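Trm112p-like protein (Encephalitozoon cuniculi, PDB 3Q87) binds zinc and probably activates its partner methyltransferase Mtq2, with which it forms the complex that methylates the translation termination factor eRF1. Local coordinates at residues 11-16 / 105-110; 20-25 / 57-62; 66-71 / 87-92; 94-99 / 112-117. All coordinates share one frame; numbering follows the deposited sequence.

Interaction 1 of 4, residues 11-16 / 105-110; sequences CKRCSF and CGLIYP. With ZN (zinc ion), chain C.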
loop_
_atom_site.group_PDB
_atom_site.type_symbol
_atom_site.label_atom_id
_atom_site.label_comp_id
_atom_site.label_asym_id
_atom_site.label_seq_id
_atom_site.Cartn_x
_atom_site.Cartn_y
_atom_site.Cartn_z
ATOM N N CYS A 11 -0.412 -12.582 3.963
ATOM C CA CYS A 11 -0.812 -12.914 5.317
ATOM C C CYS A 11 0.190 -12.314 6.278
ATOM O O CYS A 11 1.404 -12.417 6.083
ATOM C CB CYS A 11 -0.877 -14.425 5.524
ATOM S SG CYS A 11 -1.159 -14.860 7.245
ATOM N N LYS A 12 -0.310 -11.678 7.321
ATOM C CA LYS A 12 0.578 -10.937 8.201
ATOM C C LYS A 12 1.152 -11.835 9.297
ATOM O O LYS A 12 1.982 -11.398 10.092
ATOM C CB LYS A 12 -0.151 -9.743 8.808
ATOM C CG LYS A 12 -1.174 -10.132 9.867
ATOM C CD LYS A 12 -1.769 -8.908 10.526
ATOM C CE LYS A 12 -2.909 -9.294 11.453
ATOM N NZ LYS A 12 -3.518 -8.068 12.049
ATOM N N ARG A 13 0.704 -13.085 9.331
ATOM C CA ARG A 13 1.126 -14.026 10.364
ATOM C C ARG A 13 2.144 -15.040 9.818
ATOM O O ARG A 13 3.185 -15.286 10.432
ATOM C CB ARG A 13 -0.087 -14.767 10.921
ATOM C CG ARG A 13 0.291 -16.054 11.635
ATOM C CD ARG A 13 -0.909 -16.972 11.746
ATOM N NE ARG A 13 -1.753 -16.553 12.847
ATOM C CZ ARG A 13 -3.067 -16.713 12.905
ATOM N NH1 ARG A 13 -3.728 -17.291 11.911
ATOM N NH2 ARG A 13 -3.716 -16.286 13.980
ATOM N N CYS A 14 1.842 -15.625 8.661
ATOM C CA CYS A 14 2.790 -16.518 8.002
ATOM C C CYS A 14 4.044 -15.754 7.560
ATOM O O CYS A 14 3.959 -14.659 7.016
ATOM C CB CYS A 14 2.124 -17.254 6.833
ATOM S SG CYS A 14 0.790 -18.378 7.370
ATOM N N SER A 15 5.208 -16.331 7.827
ATOM C CA SER A 15 6.481 -15.663 7.586
ATOM C C SER A 15 6.992 -15.977 6.185
ATOM O O SER A 15 8.129 -15.668 5.842
ATOM C CB SER A 15 7.497 -16.139 8.614
ATOM O OG SER A 15 7.507 -17.554 8.631
ATOM N N PHE A 16 6.145 -16.613 5.390
ATOM C CA PHE A 16 6.467 -16.941 4.007
ATOM C C PHE A 16 5.239 -16.612 3.180
ATOM O O PHE A 16 4.143 -16.512 3.726
ATOM C CB PHE A 16 6.792 -18.429 3.877
ATOM C CG PHE A 16 5.790 -19.328 4.565
ATOM C CD1 PHE A 16 4.892 -20.086 3.828
ATOM C CD2 PHE A 16 5.737 -19.397 5.949
ATOM C CE1 PHE A 16 3.961 -20.901 4.460
ATOM C CE2 PHE A 16 4.816 -20.207 6.589
ATOM C CZ PHE A 16 3.926 -20.966 5.843
ATOM N N CYS A 105 -2.804 -20.592 7.053
ATOM C CA CYS A 105 -3.178 -20.489 8.461
ATOM C C CYS A 105 -4.647 -20.129 8.651
ATOM O O CYS A 105 -5.127 -20.090 9.777
ATOM C CB CYS A 105 -2.303 -19.468 9.178
ATOM S SG CYS A 105 -2.781 -17.775 8.772
ATOM N N GLY A 106 -5.363 -19.874 7.554
ATOM C CA GLY A 106 -6.776 -19.526 7.640
ATOM C C GLY A 106 -7.124 -18.127 8.154
ATOM O O GLY A 106 -8.290 -17.812 8.332
ATOM N N LEU A 107 -6.124 -17.297 8.422
ATOM C CA LEU A 107 -6.381 -15.906 8.804
ATOM C C LEU A 107 -7.261 -15.202 7.760
ATOM O O LEU A 107 -7.058 -15.352 6.553
ATOM C CB LEU A 107 -5.066 -15.146 8.954
ATOM C CG LEU A 107 -5.161 -13.716 9.489
ATOM C CD1 LEU A 107 -5.445 -13.756 10.983
ATOM C CD2 LEU A 107 -3.881 -12.947 9.217
ATOM N N ILE A 108 -8.233 -14.434 8.238
ATOM C CA ILE A 108 -9.196 -13.754 7.382
ATOM C C ILE A 108 -9.086 -12.234 7.454
ATOM O O ILE A 108 -9.139 -11.659 8.541
ATOM C CB ILE A 108 -10.638 -14.049 7.812
ATOM C CG1 ILE A 108 -10.930 -15.551 7.807
ATOM C CG2 ILE A 108 -11.613 -13.294 6.934
ATOM C CD1 ILE A 108 -10.971 -16.137 6.454
ATOM N N TYR A 109 -8.964 -11.607 6.284
ATOM C CA TYR A 109 -9.079 -10.162 6.132
ATOM C C TYR A 109 -10.460 -9.824 5.556
ATOM O O TYR A 109 -10.724 -10.048 4.382
ATOM C CB TYR A 109 -8.026 -9.628 5.159
ATOM C CG TYR A 109 -6.558 -9.785 5.526
ATOM C CD1 TYR A 109 -6.142 -9.881 6.846
ATOM C CD2 TYR A 109 -5.586 -9.781 4.533
ATOM C CE1 TYR A 109 -4.806 -10.001 7.163
ATOM C CE2 TYR A 109 -4.233 -9.899 4.838
ATOM C CZ TYR A 109 -3.852 -10.001 6.147
ATOM O OH TYR A 109 -2.524 -10.106 6.442
ATOM N N PRO A 110 -11.344 -9.265 6.374
ATOM C CA PRO A 110 -12.631 -8.855 5.806
ATOM C C PRO A 110 -12.421 -7.743 4.785
ATOM O O PRO A 110 -11.476 -6.969 4.891
ATOM C CB PRO A 110 -13.392 -8.305 7.020
ATOM C CG PRO A 110 -12.686 -8.885 8.220
ATOM C CD PRO A 110 -11.249 -8.975 7.813
HETATM ZN ZN ZN C . -1.325 -17.200 7.034
#
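A zinc-bound thiolate that also accepts a hydrogen bond from an arginine sets this contact apart: R13 NH1 lies 3.3 Å from C105 SG, close to the guanidinium plane, with an N-H...S angle of 155°. The arginine gets there by folding at its third torsion (chi3 -80°), which sets the edge of the guanidinium against C105; its second terminal nitrogen, NH2, is paired with E123. C105 SG is gripped further by the backbone N of L107, while C11 SG takes the backbone N-H groups of R13 and C14, the latter almost straight at 176°. Such N-H...S bonds would be expected to spread some of the thiolate charge and help orient these two sulfurs. The zinc ion sits between the segments, 2.4 Å from C11 SG and 2.3 Å from C105 SG; C14 SG binds it as well, and C102 supplies the fourth ligand. L107 adds apolar packing beside the site. It sends CD2 to C11 SG at 3.9 Å and crosses the aliphatic chain of K12 at about a right angle, while its CD1 lies over one face of the R13 guanidinium. Y109 brings its hydroxyl to the K12 backbone, OH to N 2.9 Å, with K12 N near the ring plane at the edge; the same hydroxyl is hydrogen-bonded to K10 O. K12 and Y109 also pack on the methyltransferase chain. Two CxxC pairs, C11/C14 and C102/C105, brought together from distant parts of the sequence, form the Cys4 zinc site characteristic of zinc beta-ribbon domains.

Interaction 2 of 4, residues 20-25 / 57-62; sequences LILECE and VNSLRD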
loop_
_atom_site.group_PDB
_atom_site.type_symbol
_atom_site.label_atom_id
_atom_site.label_comp_id
_atom_site.label_asym_id
_atom_site.label_seq_id
_atom_site.Cartn_x
_atom_site.Cartn_y
_atom_site.Cartn_z
ATOM N N LEU A 20 -3.685 -15.884 -0.797
ATOM C CA LEU A 20 -4.879 -15.310 -0.186
ATOM C C LEU A 20 -6.063 -15.617 -1.084
ATOM O O LEU A 20 -6.059 -15.242 -2.250
ATOM C CB LEU A 20 -4.735 -13.797 0.007
ATOM C CG LEU A 20 -3.526 -13.374 0.863
ATOM C CD1 LEU A 20 -3.496 -11.857 1.101
ATOM C CD2 LEU A 20 -3.512 -14.149 2.178
ATOM N N ILE A 21 -7.069 -16.299 -0.548
ATOM C CA ILE A 21 -8.234 -16.684 -1.349
ATOM C C ILE A 21 -9.399 -15.737 -1.121
ATOM O O ILE A 21 -9.758 -15.440 0.009
ATOM C CB ILE A 21 -8.686 -18.132 -1.057
ATOM C CG1 ILE A 21 -7.502 -19.097 -1.169
ATOM C CG2 ILE A 21 -9.796 -18.556 -2.015
ATOM C CD1 ILE A 21 -6.793 -19.030 -2.512
ATOM N N LEU A 22 -9.987 -15.275 -2.218
ATOM C CA LEU A 22 -11.050 -14.288 -2.191
ATOM C C LEU A 22 -12.420 -14.937 -2.049
ATOM O O LEU A 22 -12.753 -15.872 -2.779
ATOM C CB LEU A 22 -11.003 -13.461 -3.482
ATOM C CG LEU A 22 -11.771 -12.144 -3.669
ATOM C CD1 LEU A 22 -12.951 -12.351 -4.567
ATOM C CD2 LEU A 22 -12.212 -11.471 -2.358
ATOM N N GLU A 23 -13.203 -14.436 -1.097
ATOM C CA GLU A 23 -14.634 -14.698 -1.062
ATOM C C GLU A 23 -15.363 -13.381 -1.285
ATOM O O GLU A 23 -15.090 -12.388 -0.615
ATOM C CB GLU A 23 -15.056 -15.316 0.265
ATOM C CG GLU A 23 -16.511 -15.074 0.590
ATOM C CD GLU A 23 -17.173 -16.287 1.193
ATOM O OE1 GLU A 23 -17.903 -16.132 2.201
ATOM O OE2 GLU A 23 -16.956 -17.397 0.655
ATOM N N CYS A 24 -16.294 -13.381 -2.229
ATOM C CA CYS A 24 -16.924 -12.153 -2.670
ATOM C C CYS A 24 -18.421 -12.137 -2.381
ATOM O O CYS A 24 -19.183 -12.869 -3.005
ATOM C CB CYS A 24 -16.675 -11.980 -4.165
ATOM S SG CYS A 24 -17.296 -10.446 -4.851
ATOM N N GLU A 25 -18.847 -11.314 -1.425
ATOM C CA GLU A 25 -20.274 -11.119 -1.219
ATOM C C GLU A 25 -20.837 -10.201 -2.304
ATOM O O GLU A 25 -21.787 -10.556 -3.000
ATOM C CB GLU A 25 -20.582 -10.572 0.172
ATOM C CG GLU A 25 -22.053 -10.703 0.554
ATOM C CD GLU A 25 -22.575 -12.133 0.404
ATOM O OE1 GLU A 25 -22.084 -13.028 1.132
ATOM O OE2 GLU A 25 -23.478 -12.363 -0.438
ATOM N N VAL A 57 -11.069 -15.992 -10.739
ATOM C CA VAL A 57 -12.202 -16.228 -11.633
ATOM C C VAL A 57 -13.267 -17.068 -10.934
ATOM O O VAL A 57 -14.463 -16.807 -11.055
ATOM C CB VAL A 57 -11.773 -16.878 -12.950
ATOM C CG1 VAL A 57 -12.934 -17.642 -13.567
ATOM C CG2 VAL A 57 -11.256 -15.811 -13.907
ATOM N N ASN A 58 -12.813 -18.059 -10.176
ATOM C CA ASN A 58 -13.701 -18.877 -9.362
ATOM C C ASN A 58 -14.398 -18.073 -8.271
ATOM O O ASN A 58 -15.594 -18.231 -8.048
ATOM C CB ASN A 58 -12.927 -20.022 -8.721
ATOM C CG ASN A 58 -13.832 -21.007 -8.037
ATOM O OD1 ASN A 58 -14.896 -21.343 -8.555
ATOM N ND2 ASN A 58 -13.422 -21.480 -6.865
ATOM N N SER A 59 -13.643 -17.216 -7.585
ATOM C CA SER A 59 -14.211 -16.384 -6.534
ATOM C C SER A 59 -15.283 -15.438 -7.070
ATOM O O SER A 59 -16.240 -15.096 -6.363
ATOM C CB SER A 59 -13.106 -15.573 -5.839
ATOM O OG SER A 59 -12.204 -16.424 -5.153
ATOM N N LEU A 60 -15.126 -15.010 -8.313
ATOM C CA LEU A 60 -16.045 -14.021 -8.867
ATOM C C LEU A 60 -17.027 -14.603 -9.884
ATOM O O LEU A 60 -17.604 -13.865 -10.678
ATOM C CB LEU A 60 -15.263 -12.874 -9.494
ATOM C CG LEU A 60 -14.515 -11.993 -8.498
ATOM C CD1 LEU A 60 -13.378 -11.275 -9.191
ATOM C CD2 LEU A 60 -15.483 -11.004 -7.846
ATOM N N ARG A 61 -17.235 -15.914 -9.839
ATOM C CA ARG A 61 -18.068 -16.588 -10.843
ATOM C C ARG A 61 -19.526 -16.106 -10.864
ATOM O O ARG A 61 -20.187 -16.149 -11.905
ATOM C CB ARG A 61 -17.989 -18.113 -10.691
ATOM C CG ARG A 61 -18.596 -18.644 -9.406
ATOM C CD ARG A 61 -18.322 -20.128 -9.239
ATOM N NE ARG A 61 -18.916 -20.647 -8.011
ATOM C CZ ARG A 61 -18.324 -20.618 -6.820
ATOM N NH1 ARG A 61 -17.110 -20.094 -6.689
ATOM N NH2 ARG A 61 -18.943 -21.114 -5.756
ATOM N N ASP A 62 -20.014 -15.634 -9.722
ATOM C CA ASP A 62 -21.350 -15.053 -9.640
ATOM C C ASP A 62 -21.376 -13.555 -9.982
ATOM O O ASP A 62 -22.410 -12.895 -9.860
ATOM C CB ASP A 62 -21.947 -15.289 -8.255
ATOM C CG ASP A 62 -22.398 -16.719 -8.056
ATOM O OD1 ASP A 62 -22.937 -17.031 -6.968
ATOM O OD2 ASP A 62 -22.213 -17.533 -8.991
HETATM O O HOH W 1 -9.564 -15.982 -4.936
HETATM O O HOH W 2 -16.899 -15.805 -3.785
#
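Strand-to-helix packing, part polar and part apolar, joins edge strand 20-24 of the four-stranded antiparallel sheet to the C-terminal end of helix 42-59, with L22 and C24 meeting S59 and L60. S59 is central. Its OG lies 2.5 Å from the backbone O of L22, a hydrogen bond shorter than usual, whose length should be taken with caution. The L22 chain is held closely alongside: its CD1 presses on S59 CB at 3.5 Å, tighter than an ordinary carbon contact. With OG anti to its own carbonyl carbon (chi1 -65°), the serine hydroxyl points at the strand. Water adds two further links. One water accepts from C24 N and donates to S59 O, at 2.8 Å from that oxygen; another accepts from L22 N and donates to S59 OG, 2.7 Å away. Next to this polar row lies an apolar patch. L60, the first residue to leave the helical conformation, reaches across with its CD2 methyl to C24 SG at 3.5 Å, and its CG lies 4.2 Å from L22 CD1. Beyond the two segments L60 continues onto F89 and I93, and L22 packs on L100, so the patch runs into the protein core. S55 O, one helical turn earlier, is a second carbonyl competing for the single S59 hydroxyl proton. The hydroxyl oxygen is thus surrounded by a donor water and two carbonyls that must share its proton, and direct and water-mediated bonds together let a helix end satisfy polar backbone groups of the edge strand.

Interaction 3 of 4, residues 66-71 / 87-92; sequences RELSEQ and KEFLFG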
loop_
_atom_site.group_PDB
_atom_site.type_symbol
_atom_site.label_atom_id
_atom_site.label_comp_id
_atom_site.label_asym_id
_atom_site.label_seq_id
_atom_site.Cartn_x
_atom_site.Cartn_y
_atom_site.Cartn_z
ATOM N N ARG A 66 -17.825 -8.339 -15.509
ATOM C CA ARG A 66 -16.627 -8.511 -16.316
ATOM C C ARG A 66 -16.245 -9.986 -16.255
ATOM O O ARG A 66 -16.644 -10.687 -15.328
ATOM C CB ARG A 66 -15.504 -7.632 -15.782
ATOM C CG ARG A 66 -14.647 -7.004 -16.862
ATOM C CD ARG A 66 -13.759 -5.915 -16.290
ATOM N NE ARG A 66 -14.522 -4.761 -15.817
ATOM C CZ ARG A 66 -14.693 -3.636 -16.510
ATOM N NH1 ARG A 66 -14.163 -3.510 -17.719
ATOM N NH2 ARG A 66 -15.396 -2.635 -15.992
ATOM N N GLU A 67 -15.496 -10.470 -17.240
ATOM C CA GLU A 67 -15.243 -11.907 -17.328
ATOM C C GLU A 67 -13.906 -12.281 -17.970
ATOM O O GLU A 67 -13.387 -11.558 -18.820
ATOM C CB GLU A 67 -16.388 -12.599 -18.081
ATOM C CG GLU A 67 -17.786 -12.221 -17.587
ATOM C CD GLU A 67 -18.806 -13.330 -17.781
ATOM O OE1 GLU A 67 -18.761 -14.006 -18.833
ATOM O OE2 GLU A 67 -19.654 -13.525 -16.879
ATOM N N LEU A 68 -13.355 -13.415 -17.541
ATOM C CA LEU A 68 -12.176 -14.007 -18.174
ATOM C C LEU A 68 -12.503 -15.413 -18.639
ATOM O O LEU A 68 -13.501 -15.994 -18.219
ATOM C CB LEU A 68 -10.993 -14.074 -17.212
ATOM C CG LEU A 68 -10.217 -12.793 -16.932
ATOM C CD1 LEU A 68 -9.008 -13.128 -16.072
ATOM C CD2 LEU A 68 -9.794 -12.105 -18.234
ATOM N N SER A 69 -11.652 -15.961 -19.499
ATOM C CA SER A 69 -11.857 -17.309 -20.017
ATOM C C SER A 69 -10.574 -18.115 -19.937
ATOM O O SER A 69 -9.479 -17.552 -19.900
ATOM C CB SER A 69 -12.347 -17.265 -21.468
ATOM O OG SER A 69 -13.586 -16.585 -21.574
ATOM N N GLU A 70 -10.722 -19.437 -19.906
ATOM C CA GLU A 70 -9.585 -20.345 -19.925
ATOM C C GLU A 70 -8.523 -19.810 -20.865
ATOM O O GLU A 70 -7.336 -19.795 -20.546
ATOM C CB GLU A 70 -10.023 -21.721 -20.424
ATOM C CG GLU A 70 -11.236 -22.295 -19.720
ATOM C CD GLU A 70 -10.866 -23.157 -18.531
ATOM O OE1 GLU A 70 -9.762 -23.748 -18.541
ATOM O OE2 GLU A 70 -11.684 -23.250 -17.591
ATOM N N GLN A 71 -8.966 -19.377 -22.037
ATOM C CA GLN A 71 -8.049 -18.948 -23.076
ATOM C C GLN A 71 -7.373 -17.640 -22.679
ATOM O O GLN A 71 -6.150 -17.509 -22.756
ATOM C CB GLN A 71 -8.793 -18.806 -24.404
ATOM C CG GLN A 71 -7.898 -18.864 -25.625
ATOM C CD GLN A 71 -8.607 -19.446 -26.836
ATOM O OE1 GLN A 71 -8.774 -18.775 -27.857
ATOM N NE2 GLN A 71 -9.032 -20.703 -26.726
ATOM N N LYS A 87 -5.656 -6.805 -17.325
ATOM C CA LYS A 87 -5.786 -5.482 -16.710
ATOM C C LYS A 87 -7.244 -5.121 -16.487
ATOM O O LYS A 87 -7.611 -4.545 -15.468
ATOM C CB LYS A 87 -5.191 -4.414 -17.622
ATOM C CG LYS A 87 -3.690 -4.209 -17.550
ATOM C CD LYS A 87 -3.299 -3.135 -18.572
ATOM C CE LYS A 87 -1.799 -3.000 -18.760
ATOM N NZ LYS A 87 -1.162 -2.144 -17.726
ATOM N N GLU A 88 -8.073 -5.431 -17.473
ATOM C CA GLU A 88 -9.482 -5.095 -17.411
ATOM C C GLU A 88 -10.159 -5.862 -16.276
ATOM O O GLU A 88 -11.031 -5.338 -15.586
ATOM C CB GLU A 88 -10.129 -5.428 -18.756
ATOM C CG GLU A 88 -11.551 -4.934 -18.937
ATOM C CD GLU A 88 -12.049 -5.143 -20.359
ATOM O OE1 GLU A 88 -11.269 -4.890 -21.306
ATOM O OE2 GLU A 88 -13.217 -5.560 -20.525
ATOM N N PHE A 89 -9.757 -7.113 -16.085
ATOM C CA PHE A 89 -10.302 -7.918 -15.001
ATOM C C PHE A 89 -9.737 -7.449 -13.652
ATOM O O PHE A 89 -10.471 -7.311 -12.679
ATOM C CB PHE A 89 -9.978 -9.400 -15.244
ATOM C CG PHE A 89 -10.598 -10.349 -14.244
ATOM C CD1 PHE A 89 -11.928 -10.724 -14.350
ATOM C CD2 PHE A 89 -9.828 -10.903 -13.223
ATOM C CE1 PHE A 89 -12.494 -11.615 -13.446
ATOM C CE2 PHE A 89 -10.384 -11.797 -12.314
ATOM C CZ PHE A 89 -11.722 -12.151 -12.425
ATOM N N LEU A 90 -8.442 -7.176 -13.612
ATOM C CA LEU A 90 -7.772 -6.915 -12.336
ATOM C C LEU A 90 -7.983 -5.481 -11.837
ATOM O O LEU A 90 -7.892 -5.209 -10.638
ATOM C CB LEU A 90 -6.283 -7.251 -12.437
ATOM C CG LEU A 90 -5.919 -8.734 -12.617
ATOM C CD1 LEU A 90 -4.419 -8.923 -12.813
ATOM C CD2 LEU A 90 -6.405 -9.590 -11.443
ATOM N N PHE A 91 -8.280 -4.572 -12.760
ATOM C CA PHE A 91 -8.454 -3.169 -12.419
ATOM C C PHE A 91 -9.884 -2.733 -12.628
ATOM O O PHE A 91 -10.289 -1.677 -12.156
ATOM C CB PHE A 91 -7.523 -2.288 -13.261
ATOM C CG PHE A 91 -6.085 -2.340 -12.828
ATOM C CD1 PHE A 91 -5.595 -1.441 -11.888
ATOM C CD2 PHE A 91 -5.222 -3.294 -13.355
ATOM C CE1 PHE A 91 -4.270 -1.496 -11.479
ATOM C CE2 PHE A 91 -3.899 -3.356 -12.948
ATOM C CZ PHE A 91 -3.422 -2.453 -12.012
ATOM N N GLY A 92 -10.650 -3.548 -13.347
ATOM C CA GLY A 92 -11.989 -3.165 -13.752
ATOM C C GLY A 92 -13.085 -3.727 -12.872
ATOM O O GLY A 92 -14.267 -3.576 -13.169
#
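L68 and F89 form the compact half of this contact: the leucine lies over one face of the phenyl ring, its CG 3.7 Å from F89 CG. CD1 makes a CH-pi contact, 4.0 Å from the ring centroid and 24° off the normal, so the methyl rests slightly toward the rim. F89 stands with CG anti to the backbone N (chi1 -175°), which turns the ring from helix 84-91 toward the extended chain leading into helix 70-78. The leucine-phenyl pair ties both of these to helix 42-59, where L68 packs on V57 and F89 on L56, in the helical part of the fold away from the zinc. On the polar side R66, partly exposed, meets E88 and G92 through bonds that are weak or long. It bends at chi3 and passes the helix end, and one face of its guanidinium is covered by G92 CA. NE makes a weak hydrogen bond to G92 O, 2.9 Å long but bent to 123°. The charged pair is no firmer: R66 NH1 and E88 OE2 are 3.6 Å apart, a long salt bridge, with the guanidinium and carboxylate planes nearly perpendicular. Of the E88 atoms, CG and not a carboxylate oxygen comes nearest to R66 NH1, at 3.2 Å.

Interaction 4 of 4, residues 94-99 / 112-117; sequences DVVEGS and KGSIVE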
loop_
_atom_site.group_PDB
_atom_site.type_symbol
_atom_site.label_atom_id
_atom_site.label_comp_id
_atom_site.label_asym_id
_atom_site.label_seq_id
_atom_site.Cartn_x
_atom_site.Cartn_y
_atom_site.Cartn_z
ATOM N N ASP A 94 -14.301 -4.084 -8.631
ATOM C CA ASP A 94 -14.079 -3.697 -7.251
ATOM C C ASP A 94 -14.939 -4.534 -6.305
ATOM O O ASP A 94 -16.173 -4.490 -6.363
ATOM C CB ASP A 94 -14.395 -2.214 -7.067
ATOM C CG ASP A 94 -14.160 -1.748 -5.647
ATOM O OD1 ASP A 94 -13.030 -1.950 -5.138
ATOM O OD2 ASP A 94 -15.099 -1.180 -5.044
ATOM N N VAL A 95 -14.287 -5.304 -5.443
ATOM C CA VAL A 95 -15.007 -6.057 -4.434
ATOM C C VAL A 95 -15.339 -5.091 -3.309
ATOM O O VAL A 95 -14.435 -4.545 -2.673
ATOM C CB VAL A 95 -14.165 -7.236 -3.877
ATOM C CG1 VAL A 95 -14.944 -7.996 -2.816
ATOM C CG2 VAL A 95 -13.755 -8.169 -4.990
ATOM N N VAL A 96 -16.626 -4.857 -3.071
ATOM C CA VAL A 96 -17.002 -3.945 -2.004
ATOM C C VAL A 96 -17.206 -4.719 -0.704
ATOM O O VAL A 96 -16.868 -4.236 0.368
ATOM C CB VAL A 96 -18.249 -3.073 -2.357
ATOM C CG1 VAL A 96 -18.188 -2.591 -3.806
ATOM C CG2 VAL A 96 -19.497 -3.845 -2.138
ATOM N N GLU A 97 -17.723 -5.939 -0.810
ATOM C CA GLU A 97 -17.983 -6.769 0.362
ATOM C C GLU A 97 -17.467 -8.185 0.135
ATOM O O GLU A 97 -17.749 -8.792 -0.887
ATOM C CB GLU A 97 -19.480 -6.805 0.677
ATOM C CG GLU A 97 -20.101 -5.433 0.919
ATOM C CD GLU A 97 -19.709 -4.819 2.260
ATOM O OE1 GLU A 97 -19.443 -5.579 3.222
ATOM O OE2 GLU A 97 -19.679 -3.570 2.348
ATOM N N GLY A 98 -16.692 -8.696 1.083
ATOM C CA GLY A 98 -16.133 -10.026 0.945
ATOM C C GLY A 98 -15.033 -10.308 1.945
ATOM O O GLY A 98 -15.015 -9.740 3.037
ATOM N N SER A 99 -14.100 -11.171 1.558
ATOM C CA SER A 99 -13.049 -11.623 2.468
ATOM C C SER A 99 -11.834 -12.149 1.719
ATOM O O SER A 99 -11.942 -12.640 0.587
ATOM C CB SER A 99 -13.579 -12.743 3.365
ATOM O OG SER A 99 -14.245 -12.212 4.494
ATOM N N LYS A 112 -14.677 -4.659 3.530
ATOM C CA LYS A 112 -15.883 -3.971 3.960
ATOM C C LYS A 112 -15.923 -2.562 3.364
ATOM O O LYS A 112 -15.051 -1.745 3.637
ATOM C CB LYS A 112 -15.907 -3.924 5.492
ATOM C CG LYS A 112 -17.083 -3.169 6.089
ATOM C CD LYS A 112 -16.896 -3.003 7.598
ATOM C CE LYS A 112 -17.852 -1.970 8.188
ATOM N NZ LYS A 112 -17.526 -1.681 9.618
ATOM N N GLY A 113 -16.918 -2.279 2.528
ATOM C CA GLY A 113 -16.958 -1.003 1.834
ATOM C C GLY A 113 -15.753 -0.776 0.927
ATOM O O GLY A 113 -15.232 0.336 0.847
ATOM N N SER A 114 -15.308 -1.842 0.258
ATOM C CA SER A 114 -14.122 -1.824 -0.608
ATOM C C SER A 114 -12.768 -1.721 0.110
ATOM O O SER A 114 -11.727 -1.856 -0.514
ATOM C CB SER A 114 -14.238 -0.724 -1.659
ATOM O OG SER A 114 -15.449 -0.881 -2.370
ATOM N N ILE A 115 -12.773 -1.476 1.411
ATOM C CA ILE A 115 -11.509 -1.407 2.138
ATOM C C ILE A 115 -11.092 -2.791 2.635
ATOM O O ILE A 115 -11.925 -3.543 3.150
ATOM C CB ILE A 115 -11.628 -0.479 3.338
ATOM C CG1 ILE A 115 -12.011 0.929 2.864
ATOM C CG2 ILE A 115 -10.313 -0.463 4.117
ATOM C CD1 ILE A 115 -12.607 1.814 3.971
ATOM N N VAL A 116 -9.815 -3.132 2.462
ATOM C CA VAL A 116 -9.282 -4.383 3.007
ATOM C C VAL A 116 -8.824 -4.183 4.452
ATOM O O VAL A 116 -7.988 -3.336 4.758
ATOM C CB VAL A 116 -8.114 -4.936 2.190
ATOM C CG1 VAL A 116 -7.625 -6.279 2.791
ATOM C CG2 VAL A 116 -8.514 -5.101 0.714
ATOM N N GLU A 117 -9.391 -4.979 5.333
ATOM C CA GLU A 117 -9.201 -4.805 6.746
ATOM C C GLU A 117 -8.191 -5.833 7.245
ATOM O O GLU A 117 -8.515 -7.003 7.374
ATOM C CB GLU A 117 -10.547 -4.985 7.439
ATOM C CG GLU A 117 -10.425 -5.226 8.921
ATOM C CD GLU A 117 -9.979 -3.977 9.645
ATOM O OE1 GLU A 117 -10.721 -2.970 9.618
ATOM O OE2 GLU A 117 -8.880 -3.998 10.229
#
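E97 reaches across to G113 with a side chain bent toward the K112-I115 turn. From CB the chain continues to CG, which lies anti to the carbonyl carbon. A bend at chi2 (-73°) then brings CD within 3.8 Å of G113 N. At the tip the two oxygens part company: OE1 lies beside K112, 4.0 Å from CA, while OE2 accepts the G113 N-H at 3.1 Å. That donor stands well above the carboxylate plane, 59° out of it, although the bond itself is fairly straight. The residues reached belong to a type I' turn, K112 to I115, which links strands 108-112 and 115-117 as a hairpin. Facing it is a classic beta bulge, V96 and E97 both lying opposite K26, where the chain turns from the two-stranded sheet into strand 98-102. S114 ties the turn to the bulge at two further points. Its backbone N donates to V96 O at 2.9 Å, in the carbonyl plane and on a lone pair, and its OG gives a 2.7 Å hydrogen bond to D94 OD2 on the syn side. V96 CG1 packs against that hydroxyl at 3.5 Å, and S114 CA makes a CA-H...O contact with V95 O. The other D94 oxygen, OD1, is taken by the M1 amine. Past the turn, V116 and E117 pair in parallel with a strand of the methyltransferase chain, and E117 forms a salt bridge to R67 of that chain.

How the interactions relate
From the N terminus, the chain first supplies segment 11-16 of interaction 1, whose long loop closes only at 105-110 and encloses interactions 2 and 3. Interaction 2 ties edge strand 20-24 to the end of helix 42-59, and interaction 3 follows in series, joining the approach to helix 70-78 with helix 84-91; L60 and V57 against F89 connect the two. Interaction 4 opens soon after 87-92 and crosses interaction 1, because 105-110 falls between 94-99 and 112-117. Interactions 1, 2 and 4 meet on the four-stranded sheet, through P110 with E117 and E23 with S99, whereas interaction 3 stands about 26 Å from interaction 1, centre to centre.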